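Mycobacterial cidal antitoxin MbcA (Mycobacterium tuberculosis, PDB 6FKG) neutralizes its cognate toxin MbcT, as the antitoxin of a type II toxin-antitoxin system, by blocking access to the toxin active site. Local coordinates at residues N75-S80 and A104-M109; S13-R18 and E57-A62. All blocks are in the same frame, centred on the assembly; numbering follows the deposited sequence.

Interaction 1: N75-S80 and A104-M109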
# COMPACT_ATOMS: atom_id res chain seq x y z
N ASN C 75 4.69 -37.36 0.85
CA ASN C 75 5.77 -36.72 0.13
C ASN C 75 5.34 -36.23 -1.26
O ASN C 75 5.53 -35.07 -1.61
CB ASN C 75 6.94 -37.69 0.02
CG ASN C 75 8.14 -37.09 -0.65
OD1 ASN C 75 8.14 -36.84 -1.85
ND2 ASN C 75 9.20 -36.87 0.13
N VAL C 76 4.76 -37.13 -2.05
CA VAL C 76 4.22 -36.76 -3.37
C VAL C 76 3.21 -35.61 -3.27
O VAL C 76 3.19 -34.69 -4.09
CB VAL C 76 3.53 -37.97 -4.03
CG1 VAL C 76 2.84 -37.56 -5.33
CG2 VAL C 76 4.55 -39.11 -4.27
N TRP C 77 2.34 -35.69 -2.28
CA TRP C 77 1.28 -34.68 -2.08
C TRP C 77 1.84 -33.26 -1.93
O TRP C 77 1.25 -32.29 -2.44
CB TRP C 77 0.47 -35.04 -0.84
CG TRP C 77 -0.72 -34.20 -0.55
CD1 TRP C 77 -1.99 -34.39 -1.02
CD2 TRP C 77 -0.78 -33.08 0.34
NE1 TRP C 77 -2.84 -33.43 -0.48
CE2 TRP C 77 -2.11 -32.61 0.35
CE3 TRP C 77 0.17 -32.40 1.11
CZ2 TRP C 77 -2.52 -31.51 1.11
CZ3 TRP C 77 -0.24 -31.31 1.88
CH2 TRP C 77 -1.57 -30.88 1.87
N MET C 78 2.97 -33.14 -1.25
CA MET C 78 3.59 -31.82 -1.04
C MET C 78 3.93 -31.17 -2.37
O MET C 78 3.88 -29.94 -2.47
CB MET C 78 4.85 -31.93 -0.18
CG MET C 78 4.60 -32.29 1.26
SD MET C 78 3.79 -30.97 2.17
CE MET C 78 5.04 -29.69 2.09
N PHE C 79 4.23 -31.97 -3.40
CA PHE C 79 4.71 -31.40 -4.66
C PHE C 79 3.73 -31.59 -5.82
O PHE C 79 4.07 -31.37 -6.98
CB PHE C 79 6.08 -32.00 -5.00
CG PHE C 79 7.07 -31.83 -3.88
CD1 PHE C 79 7.62 -30.59 -3.62
CD2 PHE C 79 7.38 -32.90 -3.05
CE1 PHE C 79 8.50 -30.42 -2.57
CE2 PHE C 79 8.26 -32.74 -2.00
CZ PHE C 79 8.82 -31.50 -1.75
N SER C 80 2.50 -31.97 -5.48
CA SER C 80 1.48 -32.18 -6.50
C SER C 80 0.54 -31.00 -6.54
O SER C 80 -0.02 -30.62 -5.51
CB SER C 80 0.70 -33.46 -6.22
OG SER C 80 1.55 -34.59 -6.22
N ALA C 104 -5.28 -26.05 7.16
CA ALA C 104 -6.73 -26.09 7.12
C ALA C 104 -7.20 -27.21 6.17
O ALA C 104 -8.12 -27.98 6.51
CB ALA C 104 -7.31 -24.72 6.70
N LEU C 105 -6.56 -27.32 5.00
CA LEU C 105 -6.90 -28.43 4.09
C LEU C 105 -6.65 -29.80 4.76
O LEU C 105 -7.48 -30.69 4.67
CB LEU C 105 -6.10 -28.32 2.78
CG LEU C 105 -6.22 -29.52 1.82
CD1 LEU C 105 -7.68 -29.84 1.52
CD2 LEU C 105 -5.46 -29.28 0.52
N ILE C 106 -5.53 -29.96 5.46
CA ILE C 106 -5.24 -31.22 6.15
C ILE C 106 -6.31 -31.54 7.20
O ILE C 106 -6.77 -32.68 7.33
CB ILE C 106 -3.83 -31.17 6.78
CG1 ILE C 106 -2.79 -31.19 5.66
CG2 ILE C 106 -3.61 -32.32 7.78
CD1 ILE C 106 -1.37 -30.76 6.11
N ASP C 107 -6.77 -30.52 7.91
CA ASP C 107 -7.86 -30.72 8.87
C ASP C 107 -9.15 -31.17 8.19
O ASP C 107 -9.85 -32.05 8.70
CB ASP C 107 -8.12 -29.42 9.64
CG ASP C 107 -7.36 -29.37 10.94
OD1 ASP C 107 -7.21 -30.43 11.57
OD2 ASP C 107 -6.94 -28.26 11.33
N ALA C 108 -9.46 -30.59 7.03
CA ALA C 108 -10.63 -31.01 6.26
C ALA C 108 -10.47 -32.46 5.79
O ALA C 108 -11.42 -33.24 5.85
CB ALA C 108 -10.87 -30.06 5.06
N MET C 109 -9.27 -32.83 5.37
CA MET C 109 -8.98 -34.22 4.99
C MET C 109 -9.22 -35.18 6.16
O MET C 109 -9.84 -36.23 6.02
CB MET C 109 -7.54 -34.32 4.50
CG MET C 109 -7.33 -33.57 3.19
SD MET C 109 -5.60 -33.46 2.76
CE MET C 109 -5.24 -35.20 2.46

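Interaction 2: S13-R18 and E57-A62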
# COMPACT_ATOMS: atom_id res chain seq x y z
N SER C 13 13.97 -31.25 12.55
CA SER C 13 14.62 -32.24 11.71
C SER C 13 13.82 -33.55 11.65
O SER C 13 13.67 -34.16 10.58
CB SER C 13 16.04 -32.50 12.21
OG SER C 13 16.70 -33.42 11.37
N GLY C 14 13.32 -33.99 12.80
CA GLY C 14 12.54 -35.21 12.88
C GLY C 14 11.31 -35.16 12.00
O GLY C 14 11.00 -36.13 11.29
N ALA C 15 10.61 -34.03 12.03
CA ALA C 15 9.43 -33.83 11.19
C ALA C 15 9.80 -33.92 9.70
O ALA C 15 9.11 -34.58 8.92
CB ALA C 15 8.77 -32.49 11.50
N ILE C 16 10.90 -33.28 9.31
CA ILE C 16 11.39 -33.33 7.92
C ILE C 16 11.73 -34.74 7.45
O ILE C 16 11.36 -35.15 6.35
CB ILE C 16 12.65 -32.45 7.74
CG1 ILE C 16 12.32 -30.98 7.98
CG2 ILE C 16 13.27 -32.65 6.34
CD1 ILE C 16 11.08 -30.51 7.27
N GLU C 17 12.47 -35.46 8.28
CA GLU C 17 12.95 -36.78 7.89
C GLU C 17 11.80 -37.77 7.79
O GLU C 17 11.81 -38.66 6.93
CB GLU C 17 14.01 -37.27 8.88
CG GLU C 17 15.32 -36.50 8.80
CD GLU C 17 15.84 -36.35 7.37
OE1 GLU C 17 15.88 -37.36 6.63
OE2 GLU C 17 16.20 -35.21 6.98
N ARG C 18 10.79 -37.61 8.64
CA ARG C 18 9.64 -38.51 8.61
C ARG C 18 8.88 -38.36 7.29
O ARG C 18 8.28 -39.31 6.80
CB ARG C 18 8.71 -38.26 9.80
CG ARG C 18 9.24 -38.86 11.10
CD ARG C 18 8.21 -38.81 12.23
NE ARG C 18 7.92 -37.45 12.65
CZ ARG C 18 8.62 -36.77 13.56
NH1 ARG C 18 9.67 -37.34 14.14
NH2 ARG C 18 8.27 -35.54 13.88
N GLU C 57 7.20 -23.65 10.08
CA GLU C 57 5.91 -23.82 9.43
C GLU C 57 5.88 -25.13 8.62
O GLU C 57 4.88 -25.85 8.61
CB GLU C 57 5.60 -22.62 8.56
CG GLU C 57 5.33 -21.37 9.41
CD GLU C 57 5.42 -20.08 8.63
OE1 GLU C 57 5.72 -20.12 7.42
OE2 GLU C 57 5.17 -19.00 9.22
N LEU C 58 6.98 -25.43 7.97
CA LEU C 58 7.09 -26.69 7.23
C LEU C 58 7.00 -27.90 8.16
O LEU C 58 6.35 -28.90 7.83
CB LEU C 58 8.40 -26.72 6.45
CG LEU C 58 8.69 -28.00 5.66
CD1 LEU C 58 7.56 -28.30 4.65
CD2 LEU C 58 10.05 -27.87 4.96
N ALA C 59 7.64 -27.82 9.33
CA ALA C 59 7.53 -28.87 10.34
C ALA C 59 6.08 -29.04 10.81
O ALA C 59 5.60 -30.17 10.94
CB ALA C 59 8.47 -28.58 11.53
N TYR C 60 5.38 -27.93 11.06
CA TYR C 60 3.94 -28.02 11.36
C TYR C 60 3.20 -28.85 10.31
O TYR C 60 2.41 -29.74 10.64
CB TYR C 60 3.26 -26.66 11.39
CG TYR C 60 3.68 -25.73 12.51
CD1 TYR C 60 4.31 -26.21 13.65
CD2 TYR C 60 3.47 -24.36 12.39
CE1 TYR C 60 4.70 -25.34 14.67
CE2 TYR C 60 3.85 -23.49 13.40
CZ TYR C 60 4.47 -23.98 14.53
OH TYR C 60 4.84 -23.09 15.51
N VAL C 61 3.43 -28.51 9.05
CA VAL C 61 2.71 -29.13 7.96
C VAL C 61 3.08 -30.61 7.83
O VAL C 61 2.19 -31.46 7.66
CB VAL C 61 2.97 -28.39 6.64
CG1 VAL C 61 2.49 -29.21 5.48
CG2 VAL C 61 2.23 -27.04 6.66
N ALA C 62 4.37 -30.91 7.91
CA ALA C 62 4.82 -32.29 7.81
C ALA C 62 4.20 -33.16 8.91
O ALA C 62 3.74 -34.27 8.65
CB ALA C 62 6.32 -32.36 7.90

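Interaction 1: N75-S80 and A104-M109
Trp77 of helix 71-78 reaches across to Leu105, Ile106 and Met109 of helix 99-110, a helix-to-helix contact within the toxin-binding domain of the Xre/MbcA/ParS family. The nearest CA atoms, of Trp77 and Ile106, stand 11.1 Å apart, and side chains from both helices close the gap. With CG anti to the backbone N (chi1 -175°), the indole is sent towards helix 99-110, where its benzo atoms CZ2 and CH2 meet the facing side chains.

The apolar contacts gather at the far end of this ring. Leu105 CD2 meets the edge of the indole close to its plane, 3.7 Å from Trp77 CZ2, while Ile106 CG1 approaches Trp77 CH2 obliquely at 4.0 Å. Around the tryptophan, Leu65 and Leu69 add further apolar cover, and Ala77 of the toxin chain packs on it. On helix 99-110, Leu105 touches Phe44 of MbcT and Asp107 forms salt bridges with Arg33 and Arg43 of the same toxin chain, so the helix that receives the indole is also part of the toxin interface.

A Met-aromatic contact completes the set. The Met109 chain bends at its last torsion (chi3 66°), and its SD lies 5.0 Å from the centroid of the Trp77 five-membered ring, 52° off the ring normal, with CE 4.2 Å from Trp77 NE1.

Interaction 2: S13-R18 and E57-A62
Ala15 of helix 7-19 and Ala59 of helix 52-65 meet methyl to methyl, CB to CB at 3.9 Å, and their CA atoms, 5.4 Å apart, are the nearest CA pair of the two segments. The axes of the short segments come within 8.6 Å and cross at 50°. Small residues at the crossing allow so near an approach: Ala62, one turn beyond Ala59, directs its methyl at the opposite backbone, with CB 3.7 Å from Ala15 O.

Beside the alanines, Ile16 supplies the longer reach. Its CB does not point straight at the other helix, and the branch that crosses starts with CG1, set beside the backbone N and anti to the carbonyl carbon (chi1 -64°). From CG1 the chain turns again, and CD1 at the tip delivers the contact, lying 3.7 Å from Leu58 CD2 and 3.8 Å from Leu58 CG. This single methyl thus rests against the branch point and one arm of Leu58. The isoleucine and leucine side chains cross at about a right angle.

Val26 of helix 23-30 touches both Ile16 and Leu58, extending this apolar cluster to a third helix. On the same segment as Leu58, the CB of Tyr60 points away from 13-18; the tyrosine OH is hydrogen-bonded to His133 of the MbcT chain, and its ring meets Trp136 of that chain. Between 13-18 and 57-62 there is neither a hydrogen bond nor a salt bridge, which implies that shape fit and burial of methyl groups hold this crossing together.

How the interactions relate
Both interactions are buried, but interaction 2 lies deeper, its centre about 5 Å from the chain's centre, against about 10 Å for that of interaction 1. Helices 52-65 and 71-78, consecutive in the chain, meet where Met78 CE packs 3.9 Å from Leu58 CD1; helix 99-110 also touches helix 52-65, with Ile106 CD1 3.9 Å from Val61 O. No hydrogen bond crosses either contact, yet their chemistry differs. Interaction 2 brings backbones close through alanines, whereas interaction 1 bridges a wider gap with one indole received by Leu105, Ile106 and the sulfur of Met109. Toxin residues pack directly on side chains that make interaction 1; in interaction 2 they reach Tyr60, outside the methyl contact itself.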